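Local coordinates for DNA translocase coupling protein (Clostridium perfringens, PDB 6O1W), which probably acts as an ATP-driven DNA translocase in conjugative plasmid transfer, this chain being its FtsK/SpoIIIE-type P-loop motor region with the domain that precedes it, at residues T40-E44 with M88-A92; E106-V112 with K123-N127; V113-F118 with V336-F341; V144-C148 with A340-D345; V296-G300 with I310-N314. One frame throughout, in Å; residues are numbered along the deposited sequence.

Contact 1: T40-E44 with M88-A92. With BGC (beta-D-glucopyranose), chain D.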
# COMPACT_ATOMS: atom_id res chain seq x y z
N THR A 40 8.44 1.77 10.99
CA THR A 40 7.36 0.83 11.34
C THR A 40 7.01 0.83 12.82
O THR A 40 5.92 0.39 13.17
CB THR A 40 7.67 -0.60 10.88
OG1 THR A 40 8.71 -1.14 11.70
CG2 THR A 40 8.06 -0.67 9.40
N ARG A 41 7.95 1.27 13.68
CA ARG A 41 7.83 1.30 15.15
C ARG A 41 7.75 -0.13 15.73
O ARG A 41 7.18 -0.36 16.80
CB ARG A 41 6.69 2.23 15.63
CG ARG A 41 6.93 3.70 15.27
CD ARG A 41 7.25 4.55 16.49
NE ARG A 41 6.32 5.68 16.59
CZ ARG A 41 5.66 6.03 17.69
NH1 ARG A 41 5.83 5.35 18.82
NH2 ARG A 41 4.83 7.06 17.68
N ILE A 42 8.36 -1.09 15.01
CA ILE A 42 8.43 -2.49 15.44
C ILE A 42 9.87 -2.65 15.95
O ILE A 42 10.80 -2.28 15.23
CB ILE A 42 8.12 -3.49 14.29
CG1 ILE A 42 6.70 -3.31 13.74
CG2 ILE A 42 8.34 -4.95 14.77
CD1 ILE A 42 6.49 -3.95 12.29
N ASP A 43 10.01 -3.21 17.17
CA ASP A 43 11.26 -3.45 17.87
C ASP A 43 11.65 -4.92 17.87
O ASP A 43 10.79 -5.78 17.87
CB ASP A 43 11.15 -2.98 19.35
CG ASP A 43 10.68 -1.54 19.52
OD1 ASP A 43 11.39 -0.62 19.07
OD2 ASP A 43 9.60 -1.33 20.11
N GLU A 44 12.95 -5.20 17.92
CA GLU A 44 13.51 -6.53 18.03
C GLU A 44 14.29 -6.53 19.35
O GLU A 44 15.28 -5.79 19.50
CB GLU A 44 14.42 -6.84 16.83
CG GLU A 44 14.93 -8.28 16.80
CD GLU A 44 16.16 -8.48 15.93
OE1 GLU A 44 17.26 -8.04 16.35
OE2 GLU A 44 16.03 -9.08 14.84
N MSE A 88 5.80 -3.99 19.65
CA MSE A 88 5.49 -2.58 19.44
C MSE A 88 5.16 -2.00 20.80
O MSE A 88 4.41 -2.63 21.55
CB MSE A 88 4.28 -2.41 18.50
CG MSE A 88 4.63 -2.64 17.04
SE MSE A 88 3.07 -2.51 15.86
CE MSE A 88 2.62 -0.61 16.14
N ALA A 89 5.73 -0.84 21.14
CA ALA A 89 5.50 -0.15 22.42
C ALA A 89 4.02 0.22 22.53
O ALA A 89 3.41 0.55 21.51
CB ALA A 89 6.34 1.12 22.47
N GLY A 90 3.45 0.15 23.74
CA GLY A 90 2.07 0.57 24.00
C GLY A 90 1.81 2.00 23.55
O GLY A 90 0.66 2.35 23.27
N ASP A 91 2.88 2.85 23.45
CA ASP A 91 2.80 4.24 22.96
C ASP A 91 2.65 4.35 21.42
O ASP A 91 2.23 5.41 20.94
CB ASP A 91 4.00 5.08 23.45
CG ASP A 91 5.39 4.65 22.99
OD1 ASP A 91 5.69 4.78 21.77
OD2 ASP A 91 6.20 4.24 23.85
N ALA A 92 3.04 3.30 20.66
CA ALA A 92 2.94 3.27 19.20
C ALA A 92 1.54 2.77 18.82
O ALA A 92 1.36 1.60 18.46
CB ALA A 92 4.04 2.38 18.61
C2 BGC D . 13.78 -7.11 11.09
C3 BGC D . 14.07 -5.75 10.46
C4 BGC D . 13.72 -4.62 11.42
C5 BGC D . 14.38 -4.85 12.78
C6 BGC D . 13.95 -3.84 13.83
C1 BGC D . 14.43 -7.22 12.47
O1 BGC D . 14.02 -8.41 13.05
O2 BGC D . 14.26 -8.17 10.28
O3 BGC D . 13.32 -5.61 9.26
O4 BGC D . 14.11 -3.35 10.88
O5 BGC D . 14.00 -6.13 13.28
O6 BGC D . 12.58 -4.00 14.17
O HOH W 1 7.67 0.47 19.31
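The CA atoms of I42 and M88 lie 5.0 Å apart where the loop leading into strand 43-48 meets the end of strand 82-89, which turns away in a type I beta turn from A89 to A92. R41 bends at its second and third torsions (chi2 -110°, chi3 -124°), bends that bring its guanidinium beside D91 and A92 of that turn. There NH1 forms a salt bridge with D91 OD1 at 3.0 Å; the carboxylate oxygen lies at the edge of the guanidinium, yet the N-H...O angle of 126° makes the hydrogen bond a weak one. The small methyl of A92 leaves space for the arginine to pass, with A92 CB 3.5 Å from R41 NH1. Next to this, I42 CG1 packs on CG of the selenomethionine M88 at 4.0 Å, a branched isoleucine against a flexible selenomethionine, both apolar and buried; M88 CG also lies against R41 O. A single water ties the two segments together: it donates to R41 O and to D43 OD2 and accepts from A89 N at 3.0 Å. Beyond this, F118 lies against R41, M88 and A92. On the other flank a glucose gives its O6 hydroxyl to I42 O at 2.7 Å and its O1 hydroxyl to E44 OE2 at 2.8 Å, while D37, K318 and D319 bind it too. The arrangement is the end of two neighbouring strands in a four-stranded antiparallel sheet, with a glucose pocket beside it.

Contact 2: E106-V112 with K123-N127. With BGC (beta-D-glucopyranose), chain C.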
# COMPACT_ATOMS: atom_id res chain seq x y z
N GLU A 106 -10.38 15.24 0.92
CA GLU A 106 -9.60 16.48 0.86
C GLU A 106 -10.20 17.46 -0.09
O GLU A 106 -10.74 17.09 -1.14
CB GLU A 106 -8.15 16.20 0.43
CG GLU A 106 -7.38 15.32 1.41
CD GLU A 106 -7.07 15.92 2.77
OE1 GLU A 106 -6.48 17.02 2.81
OE2 GLU A 106 -7.41 15.28 3.79
N GLU A 107 -10.05 18.74 0.26
CA GLU A 107 -10.53 19.90 -0.51
C GLU A 107 -9.62 20.11 -1.71
O GLU A 107 -10.10 20.40 -2.81
CB GLU A 107 -10.59 21.15 0.41
CG GLU A 107 -9.32 21.47 1.21
CD GLU A 107 -9.11 20.85 2.58
OE1 GLU A 107 -9.65 19.75 2.85
OE2 GLU A 107 -8.38 21.46 3.39
N GLN A 108 -8.32 19.86 -1.51
CA GLN A 108 -7.31 19.99 -2.55
C GLN A 108 -7.43 18.86 -3.58
O GLN A 108 -7.29 17.68 -3.24
CB GLN A 108 -5.92 20.02 -1.92
CG GLN A 108 -4.86 20.71 -2.78
CD GLN A 108 -3.50 20.61 -2.15
OE1 GLN A 108 -3.31 20.86 -0.96
NE2 GLN A 108 -2.51 20.24 -2.94
N GLU A 109 -7.74 19.23 -4.84
CA GLU A 109 -7.89 18.31 -5.96
C GLU A 109 -6.59 17.51 -6.14
O GLU A 109 -5.51 18.10 -6.08
CB GLU A 109 -8.23 19.13 -7.25
CG GLU A 109 -8.71 18.29 -8.42
CD GLU A 109 -7.66 17.47 -9.18
OE1 GLU A 109 -6.51 17.93 -9.31
OE2 GLU A 109 -8.01 16.35 -9.62
N GLY A 110 -6.70 16.21 -6.32
CA GLY A 110 -5.52 15.35 -6.51
C GLY A 110 -4.90 14.81 -5.23
O GLY A 110 -3.99 13.98 -5.30
N VAL A 111 -5.37 15.26 -4.08
CA VAL A 111 -4.89 14.81 -2.77
C VAL A 111 -5.88 13.75 -2.29
O VAL A 111 -7.10 14.00 -2.24
CB VAL A 111 -4.70 15.95 -1.71
CG1 VAL A 111 -4.22 15.39 -0.37
CG2 VAL A 111 -3.71 17.00 -2.19
N VAL A 112 -5.34 12.57 -1.93
CA VAL A 112 -6.10 11.45 -1.40
C VAL A 112 -5.55 11.01 -0.03
O VAL A 112 -4.37 11.21 0.25
CB VAL A 112 -6.24 10.28 -2.42
CG1 VAL A 112 -6.84 10.77 -3.75
CG2 VAL A 112 -4.90 9.57 -2.66
N LYS A 123 -1.40 10.90 3.55
CA LYS A 123 -1.93 11.65 2.39
C LYS A 123 -1.00 11.48 1.21
O LYS A 123 0.22 11.41 1.38
CB LYS A 123 -2.12 13.15 2.70
CG LYS A 123 -3.12 13.42 3.82
CD LYS A 123 -3.42 14.89 4.00
CE LYS A 123 -4.17 15.11 5.29
NZ LYS A 123 -4.32 16.56 5.60
N ILE A 124 -1.58 11.32 0.02
CA ILE A 124 -0.85 11.21 -1.23
C ILE A 124 -1.33 12.35 -2.13
O ILE A 124 -2.54 12.47 -2.37
CB ILE A 124 -1.03 9.83 -1.94
CG1 ILE A 124 -0.65 8.64 -1.05
CG2 ILE A 124 -0.25 9.79 -3.27
CD1 ILE A 124 -1.23 7.29 -1.53
N ASP A 125 -0.40 13.18 -2.61
CA ASP A 125 -0.68 14.26 -3.56
C ASP A 125 -0.29 13.73 -4.95
O ASP A 125 0.90 13.68 -5.30
CB ASP A 125 0.10 15.54 -3.23
CG ASP A 125 -0.20 16.70 -4.17
OD1 ASP A 125 -0.82 16.47 -5.23
OD2 ASP A 125 0.18 17.85 -3.84
N LEU A 126 -1.30 13.33 -5.72
CA LEU A 126 -1.12 12.77 -7.05
C LEU A 126 -0.41 13.71 -8.02
O LEU A 126 0.20 13.22 -8.96
CB LEU A 126 -2.44 12.24 -7.63
CG LEU A 126 -3.12 11.11 -6.83
CD1 LEU A 126 -4.39 10.75 -7.46
CD2 LEU A 126 -2.25 9.88 -6.76
N ASN A 127 -0.38 15.05 -7.74
CA ASN A 127 0.38 16.00 -8.57
C ASN A 127 1.91 15.86 -8.35
O ASN A 127 2.69 16.30 -9.18
CB ASN A 127 -0.09 17.46 -8.31
CG ASN A 127 -1.53 17.71 -8.72
OD1 ASN A 127 -2.36 18.17 -7.94
ND2 ASN A 127 -1.86 17.37 -9.94
C2 BGC C . 4.20 10.32 5.36
C3 BGC C . 3.24 10.76 6.46
C4 BGC C . 2.68 12.14 6.12
C5 BGC C . 1.77 12.01 4.91
C6 BGC C . 1.54 13.31 4.16
C1 BGC C . 3.70 10.73 3.97
O1 BGC C . 4.47 11.78 3.50
O2 BGC C . 4.40 8.91 5.40
O3 BGC C . 3.91 10.79 7.72
O4 BGC C . 1.94 12.68 7.22
O5 BGC C . 2.29 11.03 3.97
O6 BGC C . 2.65 13.73 3.37
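K123 is extended beyond CG, with chi2 to chi4 all near 180°, whereas E106 folds at chi2 (-68°), and the two side chains meet at about a right angle. Their charged ends form a long salt bridge, E106 OE1 to K123 NZ 3.6 Å, while the second oxygen, OE2, rests near K123 CE; a long, flexible lysine suits this exposed edge because its extended methylenes carry the ammonium to E106, with CD and CE lying beside the carboxylate. Between the backbones, V112 and I124 form an antiparallel hydrogen-bonded pair: V112 N gives to I124 O at 2.8 Å and I124 N to V112 O at 2.8 Å, both nearly straight. L126 N continues the pattern to G110 O at 2.8 Å. V111 and D125 are the non-hydrogen-bonded pair, with V111 CG2 against D125 CG at 4.0 Å on one face; on the other, the branched V112 and I124 pack CG2 to CB at 3.9 Å, an apolar side that L153 of helix 142-155 also meets through V112 and L126. G110 takes the third position of the type II turn from Q108 to V111, where its positive phi (88°) would jam a CB against the preceding carbonyl. At the end of the second strand D125 OD1 accepts from N127 N at 2.9 Å, met from above the carboxylate plane, an Asx turn. E109 is directed elsewhere, to a salt bridge with R228. Together these features make the open end of a beta hairpin, strands 111-116 and 121-125, at the margin of the large mixed sheet of the FtsK/SpoIIIE-family motor.

Contact 3: V113-F118 with V336-F341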
# COMPACT_ATOMS: atom_id res chain seq x y z
N VAL A 113 -6.41 10.42 0.81
CA VAL A 113 -6.05 9.91 2.13
C VAL A 113 -6.21 8.37 2.10
O VAL A 113 -7.25 7.88 1.66
CB VAL A 113 -6.87 10.56 3.27
CG1 VAL A 113 -6.25 10.24 4.63
CG2 VAL A 113 -6.95 12.08 3.09
N VAL A 114 -5.19 7.61 2.56
CA VAL A 114 -5.33 6.15 2.50
C VAL A 114 -5.52 5.45 3.88
O VAL A 114 -5.87 4.28 3.91
CB VAL A 114 -4.19 5.48 1.68
CG1 VAL A 114 -4.29 5.91 0.21
CG2 VAL A 114 -2.83 5.82 2.24
N GLY A 115 -5.33 6.19 4.96
CA GLY A 115 -5.50 5.65 6.30
C GLY A 115 -4.72 6.37 7.37
O GLY A 115 -4.26 7.49 7.17
N GLN A 116 -4.55 5.71 8.53
CA GLN A 116 -3.93 6.30 9.71
C GLN A 116 -2.61 5.71 10.11
O GLN A 116 -2.51 4.50 10.26
CB GLN A 116 -4.89 6.19 10.92
CG GLN A 116 -4.62 7.25 11.98
CD GLN A 116 -5.60 7.18 13.13
OE1 GLN A 116 -6.82 7.13 12.95
NE2 GLN A 116 -5.08 7.21 14.33
N THR A 117 -1.62 6.59 10.40
CA THR A 117 -0.31 6.21 10.91
C THR A 117 -0.20 6.70 12.39
O THR A 117 -1.23 7.05 12.98
CB THR A 117 0.84 6.63 9.95
OG1 THR A 117 2.03 5.92 10.33
CG2 THR A 117 1.10 8.13 9.94
N PHE A 118 0.99 6.65 13.00
CA PHE A 118 1.23 7.03 14.41
C PHE A 118 0.92 8.49 14.71
O PHE A 118 0.24 8.77 15.70
CB PHE A 118 2.65 6.66 14.86
CG PHE A 118 2.99 5.21 14.58
CD1 PHE A 118 2.49 4.20 15.39
CD2 PHE A 118 3.72 4.86 13.45
CE1 PHE A 118 2.76 2.85 15.10
CE2 PHE A 118 3.97 3.51 13.15
CZ PHE A 118 3.50 2.52 13.98
N VAL A 336 6.73 3.31 6.34
CA VAL A 336 5.99 3.47 7.60
C VAL A 336 4.81 2.51 7.69
O VAL A 336 4.24 2.14 6.66
CB VAL A 336 5.57 4.95 7.91
CG1 VAL A 336 6.76 5.91 7.80
CG2 VAL A 336 4.42 5.41 7.03
N GLN A 337 4.42 2.14 8.90
CA GLN A 337 3.28 1.28 9.13
C GLN A 337 2.03 2.17 9.26
O GLN A 337 2.09 3.24 9.85
CB GLN A 337 3.53 0.43 10.43
CG GLN A 337 2.43 -0.57 10.73
CD GLN A 337 2.64 -1.48 11.93
OE1 GLN A 337 3.61 -1.44 12.70
NE2 GLN A 337 1.69 -2.34 12.11
N PHE A 338 0.90 1.73 8.70
CA PHE A 338 -0.36 2.45 8.82
C PHE A 338 -1.52 1.49 8.72
O PHE A 338 -1.36 0.40 8.13
CB PHE A 338 -0.50 3.57 7.73
CG PHE A 338 -0.96 3.11 6.37
CD1 PHE A 338 -0.06 2.51 5.48
CD2 PHE A 338 -2.27 3.32 5.95
CE1 PHE A 338 -0.48 2.12 4.20
CE2 PHE A 338 -2.68 2.92 4.67
CZ PHE A 338 -1.79 2.31 3.81
N GLN A 339 -2.71 1.93 9.22
CA GLN A 339 -3.98 1.21 9.12
C GLN A 339 -4.75 1.83 7.97
O GLN A 339 -5.07 3.01 8.01
CB GLN A 339 -4.81 1.33 10.41
CG GLN A 339 -6.10 0.45 10.45
CD GLN A 339 -5.84 -1.04 10.34
OE1 GLN A 339 -4.79 -1.56 10.74
NE2 GLN A 339 -6.80 -1.79 9.79
N ALA A 340 -5.06 1.03 6.97
CA ALA A 340 -5.82 1.44 5.80
C ALA A 340 -7.29 1.53 6.12
O ALA A 340 -7.79 0.73 6.91
CB ALA A 340 -5.61 0.43 4.68
N PHE A 341 -7.99 2.46 5.48
CA PHE A 341 -9.43 2.61 5.59
C PHE A 341 -10.11 1.37 5.05
O PHE A 341 -9.67 0.81 4.03
CB PHE A 341 -9.94 3.79 4.74
CG PHE A 341 -9.53 5.16 5.22
CD1 PHE A 341 -9.87 5.60 6.49
CD2 PHE A 341 -8.86 6.03 4.38
CE1 PHE A 341 -9.48 6.87 6.94
CE2 PHE A 341 -8.50 7.31 4.81
CZ PHE A 341 -8.82 7.72 6.09
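F341 can be followed outward from its CB, which stands 4.2 Å from V114 O. CG comes closer to the same oxygen, and F341 CD2 lies 3.4 Å from V114 C. F341 CE2 reaches the backbone at G115 N and V113 O, the latter in the plane of the ring at its edge, and also meets V113 CG1 at 3.7 Å. F341 CZ is 3.9 Å from both V113 CG1 and G115 CA. Over one face of the ring stands G115 CA, 3.8 Å from the F341 centroid in a CH-pi contact; glycine suits the spot, for a CB would collide with Q339 O and with the F338 ring. The main chains pair antiparallel: Q116 N gives to Q339 O and Q339 N to Q116 O, both at 2.8 Å, and F341 N gives a longer bond to V114 O. T117 OG1, set anti to the backbone N (chi1 -165°), donates to Q337 O at 2.7 Å, adding a side-chain bond to the backbone pairing, one residue on from Q116. F338 turns its edge to V114 O and packs CE2 on V114 CG2 at 3.8 Å; its apolar ring fits the buried face, where it also meets F327. Strand 334-340 runs between strands 111-116 and 326-331; helix 142-155 lies against V114, A340 and F341, while W100 and Y104 bring their rings to F341.

Contact 4: V144-C148 with A340-D345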
# COMPACT_ATOMS: atom_id res chain seq x y z
N VAL A 144 -9.37 -2.97 -1.69
CA VAL A 144 -10.25 -2.04 -0.96
C VAL A 144 -9.64 -0.61 -0.96
O VAL A 144 -10.36 0.35 -1.24
CB VAL A 144 -10.56 -2.59 0.47
CG1 VAL A 144 -10.99 -1.49 1.42
CG2 VAL A 144 -11.61 -3.69 0.42
N ILE A 145 -8.32 -0.50 -0.74
CA ILE A 145 -7.55 0.77 -0.76
C ILE A 145 -7.71 1.46 -2.10
O ILE A 145 -7.96 2.65 -2.12
CB ILE A 145 -6.04 0.53 -0.46
CG1 ILE A 145 -5.82 0.05 0.99
CG2 ILE A 145 -5.20 1.80 -0.74
CD1 ILE A 145 -4.42 -0.51 1.23
N LEU A 146 -7.53 0.72 -3.21
CA LEU A 146 -7.65 1.25 -4.56
C LEU A 146 -9.04 1.82 -4.84
O LEU A 146 -9.13 2.86 -5.46
CB LEU A 146 -7.31 0.15 -5.59
CG LEU A 146 -5.88 -0.42 -5.50
CD1 LEU A 146 -5.64 -1.42 -6.60
CD2 LEU A 146 -4.83 0.69 -5.56
N ARG A 147 -10.12 1.14 -4.37
CA ARG A 147 -11.51 1.59 -4.55
C ARG A 147 -11.81 2.83 -3.70
O ARG A 147 -12.61 3.66 -4.11
CB ARG A 147 -12.50 0.45 -4.28
CG ARG A 147 -12.42 -0.66 -5.33
CD ARG A 147 -13.42 -1.76 -5.05
NE ARG A 147 -13.18 -2.92 -5.91
CZ ARG A 147 -12.54 -4.02 -5.54
NH1 ARG A 147 -12.09 -4.15 -4.30
NH2 ARG A 147 -12.37 -5.02 -6.41
N CYS A 148 -11.15 2.94 -2.53
CA CYS A 148 -11.22 4.11 -1.62
C CYS A 148 -10.58 5.33 -2.29
O CYS A 148 -11.13 6.42 -2.23
CB CYS A 148 -10.52 3.79 -0.31
SG CYS A 148 -10.73 5.05 0.95
N ALA A 340 -5.06 1.03 6.97
CA ALA A 340 -5.82 1.44 5.80
C ALA A 340 -7.29 1.53 6.12
O ALA A 340 -7.79 0.73 6.91
CB ALA A 340 -5.61 0.43 4.68
N PHE A 341 -7.99 2.46 5.48
CA PHE A 341 -9.43 2.61 5.59
C PHE A 341 -10.11 1.37 5.05
O PHE A 341 -9.67 0.81 4.03
CB PHE A 341 -9.94 3.79 4.74
CG PHE A 341 -9.53 5.16 5.22
CD1 PHE A 341 -9.87 5.60 6.49
CD2 PHE A 341 -8.86 6.03 4.38
CE1 PHE A 341 -9.48 6.87 6.94
CE2 PHE A 341 -8.50 7.31 4.81
CZ PHE A 341 -8.82 7.72 6.09
N TYR A 342 -11.18 0.94 5.72
CA TYR A 342 -11.95 -0.17 5.18
C TYR A 342 -13.11 0.51 4.47
O TYR A 342 -13.90 1.23 5.10
CB TYR A 342 -12.41 -1.20 6.23
CG TYR A 342 -13.21 -2.32 5.59
CD1 TYR A 342 -12.62 -3.21 4.69
CD2 TYR A 342 -14.57 -2.46 5.84
CE1 TYR A 342 -13.37 -4.19 4.04
CE2 TYR A 342 -15.32 -3.47 5.23
CZ TYR A 342 -14.72 -4.32 4.32
OH TYR A 342 -15.47 -5.30 3.71
N PHE A 343 -13.09 0.42 3.14
CA PHE A 343 -14.07 1.01 2.24
C PHE A 343 -14.88 -0.15 1.75
O PHE A 343 -14.34 -1.07 1.14
CB PHE A 343 -13.36 1.74 1.08
CG PHE A 343 -14.28 2.40 0.08
CD1 PHE A 343 -14.75 1.70 -1.03
CD2 PHE A 343 -14.66 3.72 0.23
CE1 PHE A 343 -15.59 2.30 -1.95
CE2 PHE A 343 -15.50 4.33 -0.70
CZ PHE A 343 -15.98 3.61 -1.77
N ASP A 344 -16.16 -0.15 2.06
CA ASP A 344 -17.09 -1.23 1.74
C ASP A 344 -18.01 -0.71 0.66
O ASP A 344 -18.77 0.23 0.93
CB ASP A 344 -17.88 -1.59 3.03
CG ASP A 344 -18.79 -2.81 2.96
OD1 ASP A 344 -19.61 -2.89 2.03
OD2 ASP A 344 -18.67 -3.69 3.83
N ASP A 345 -17.96 -1.30 -0.55
CA ASP A 345 -18.83 -0.90 -1.68
C ASP A 345 -20.32 -0.83 -1.30
O ASP A 345 -21.00 0.13 -1.69
CB ASP A 345 -18.66 -1.87 -2.87
CG ASP A 345 -17.31 -1.81 -3.53
OD1 ASP A 345 -16.59 -0.81 -3.34
OD2 ASP A 345 -16.96 -2.78 -4.25
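The first turns of the helix that follows the P-loop (Walker A) pack here against the chain leaving strand 334-340; in another structure of this protein both V144 and A340 belong to the ATP site, which is empty in this chain. The contact is largely apolar. V144, its CG1 anti to the backbone N (chi1 158°), sends that methyl to F343 N at 3.3 Å, with Y342 CD1 and F343 CB each about 4.0 Å from it; a beta-branched residue is compact enough to lie against the F343 backbone. I145 CG1 meets A340 CB at 3.7 Å, where a single methyl leaves room for the longer isoleucine.

Aromatic contacts come next. F343 lays one ring face over the helix, with C148 CA 4.1 Å from its centroid in a CH-pi contact and R147 O above the same face toward the rim. W100 and W151 also meet this ring. C148, small and polarisable, puts SG obliquely beside two rings, 4.0 Å from F341 CD2 and 5.2 Å from the F343 centroid.

Charge plays a smaller part. R147 stretches toward D345, but the carboxylate oxygen lies well out of the guanidinium plane, so only the opposite charges attract. The arginine is held by E170 O and a cation-pi contact with F171, and D345 OD1 by Y175. The closest atoms of this pair are the methylene carbon R147 CD and the carboxylate oxygen D345 OD1, 3.7 Å apart.

Contact 5: V296-G300 with I310-N314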
# COMPACT_ATOMS: atom_id res chain seq x y z
N VAL A 296 4.62 5.46 -5.26
CA VAL A 296 3.91 5.10 -4.04
C VAL A 296 3.75 3.58 -3.97
O VAL A 296 3.23 2.98 -4.90
CB VAL A 296 2.53 5.79 -3.91
CG1 VAL A 296 1.83 5.36 -2.62
CG2 VAL A 296 2.64 7.32 -3.97
N ARG A 297 4.19 2.98 -2.85
CA ARG A 297 4.00 1.54 -2.63
C ARG A 297 3.23 1.35 -1.35
O ARG A 297 3.57 1.91 -0.30
CB ARG A 297 5.33 0.77 -2.53
CG ARG A 297 6.39 1.15 -3.55
CD ARG A 297 6.11 0.61 -4.94
NE ARG A 297 6.98 1.28 -5.90
CZ ARG A 297 8.28 1.03 -6.03
NH1 ARG A 297 8.86 0.08 -5.30
NH2 ARG A 297 9.01 1.74 -6.87
N ILE A 298 2.20 0.55 -1.46
CA ILE A 298 1.38 0.14 -0.34
C ILE A 298 1.54 -1.37 -0.32
O ILE A 298 1.25 -2.03 -1.31
CB ILE A 298 -0.09 0.65 -0.42
CG1 ILE A 298 -0.13 2.19 -0.33
CG2 ILE A 298 -0.89 0.06 0.73
CD1 ILE A 298 -1.37 2.87 -0.96
N CYS A 299 2.10 -1.91 0.78
CA CYS A 299 2.38 -3.34 0.87
C CYS A 299 1.79 -4.00 2.11
O CYS A 299 2.00 -3.54 3.23
CB CYS A 299 3.88 -3.59 0.76
SG CYS A 299 4.30 -5.32 0.41
N GLY A 300 1.05 -5.08 1.88
CA GLY A 300 0.47 -5.89 2.94
C GLY A 300 1.51 -6.84 3.48
O GLY A 300 2.67 -6.82 3.06
N ILE A 310 10.57 -7.34 -3.76
CA ILE A 310 10.04 -6.99 -5.08
C ILE A 310 9.19 -5.69 -4.98
O ILE A 310 9.36 -4.79 -5.80
CB ILE A 310 9.25 -8.17 -5.71
CG1 ILE A 310 10.20 -9.32 -6.10
CG2 ILE A 310 8.44 -7.69 -6.93
CD1 ILE A 310 9.59 -10.74 -6.04
N VAL A 311 8.34 -5.58 -3.93
CA VAL A 311 7.46 -4.42 -3.74
C VAL A 311 8.19 -3.18 -3.22
O VAL A 311 8.06 -2.10 -3.79
CB VAL A 311 6.25 -4.77 -2.84
CG1 VAL A 311 5.35 -3.56 -2.58
CG2 VAL A 311 5.44 -5.92 -3.43
N LEU A 312 8.93 -3.34 -2.10
CA LEU A 312 9.54 -2.27 -1.30
C LEU A 312 11.04 -2.10 -1.39
O LEU A 312 11.56 -1.11 -0.85
CB LEU A 312 9.21 -2.58 0.19
CG LEU A 312 7.74 -2.65 0.58
CD1 LEU A 312 7.59 -3.19 1.98
CD2 LEU A 312 7.03 -1.28 0.44
N SER A 313 11.75 -3.10 -1.96
CA SER A 313 13.22 -3.21 -2.01
C SER A 313 13.83 -3.21 -0.57
O SER A 313 14.95 -2.75 -0.34
CB SER A 313 13.87 -2.22 -2.98
OG SER A 313 13.70 -0.87 -2.61
N ASN A 314 13.08 -3.80 0.37
CA ASN A 314 13.45 -4.13 1.76
C ASN A 314 12.58 -5.34 2.18
O ASN A 314 11.66 -5.69 1.44
CB ASN A 314 13.35 -2.93 2.72
CG ASN A 314 11.96 -2.42 2.97
OD1 ASN A 314 11.05 -3.16 3.32
ND2 ASN A 314 11.76 -1.11 2.83
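V311 O, near the end of helix 305-312, receives the guanidinium of R297 through NH1 at 2.8 Å, in a strand-to-helix packing within the alpha/beta fold of the P-loop motor. The oxygen lies in the plane of the guanidinium at its edge, the N-H...O angle is 147°, and the donor is tilted 22° from the carbonyl plane. A carbonyl near a helix's C-terminal end often lacks an in-helix partner, and the long arginine can supply one from the neighbouring strand. Its bend at chi2 (-75°) turns the chain back; R297 CG and CD also lie near that oxygen, R297 CD 3.5 Å from V311 O. The other nitrogens are engaged close by, NE with V294 O.

Beside the polar bond the contact is apolar. R297 CB rests on L312 CD2 at 4.0 Å, and C299 CB meets L312 CD1 at 3.9 Å; leucine's forked end lets CD2 meet both R297 CB and C299 CB, residues two apart on the strand, while CD1 meets C299. On the helix side, S313 leaves the helix with positive phi and returns its OG to L312 O at 2.8 Å, while K330 also bonds that carbonyl. C299 is slim enough for V311 to come close: its SG touches V311 CG1 at 3.6 Å.

Contacts 2 and 3 share strand 111-116, which pairs on one edge with 121-125 and on the other with 334-340. Contact 4 begins where contact 3 ends, at A340 and F341, and packs the chain against the helix after the P-loop. Across the same mixed sheet, I298 CG2 of contact 5 touches F338 CZ at 3.9 Å and I145 CD1 at 3.6 Å. Contact 1, in the separate four-stranded sheet, meets contact 3 through F118 and Q337. One glucose sits at contact 1; another touches K123 of contact 2 and V336 of contact 3. V144 and A340 belong to the ATP site seen in another structure, and the C299 side chain is about 9 Å from that of K142.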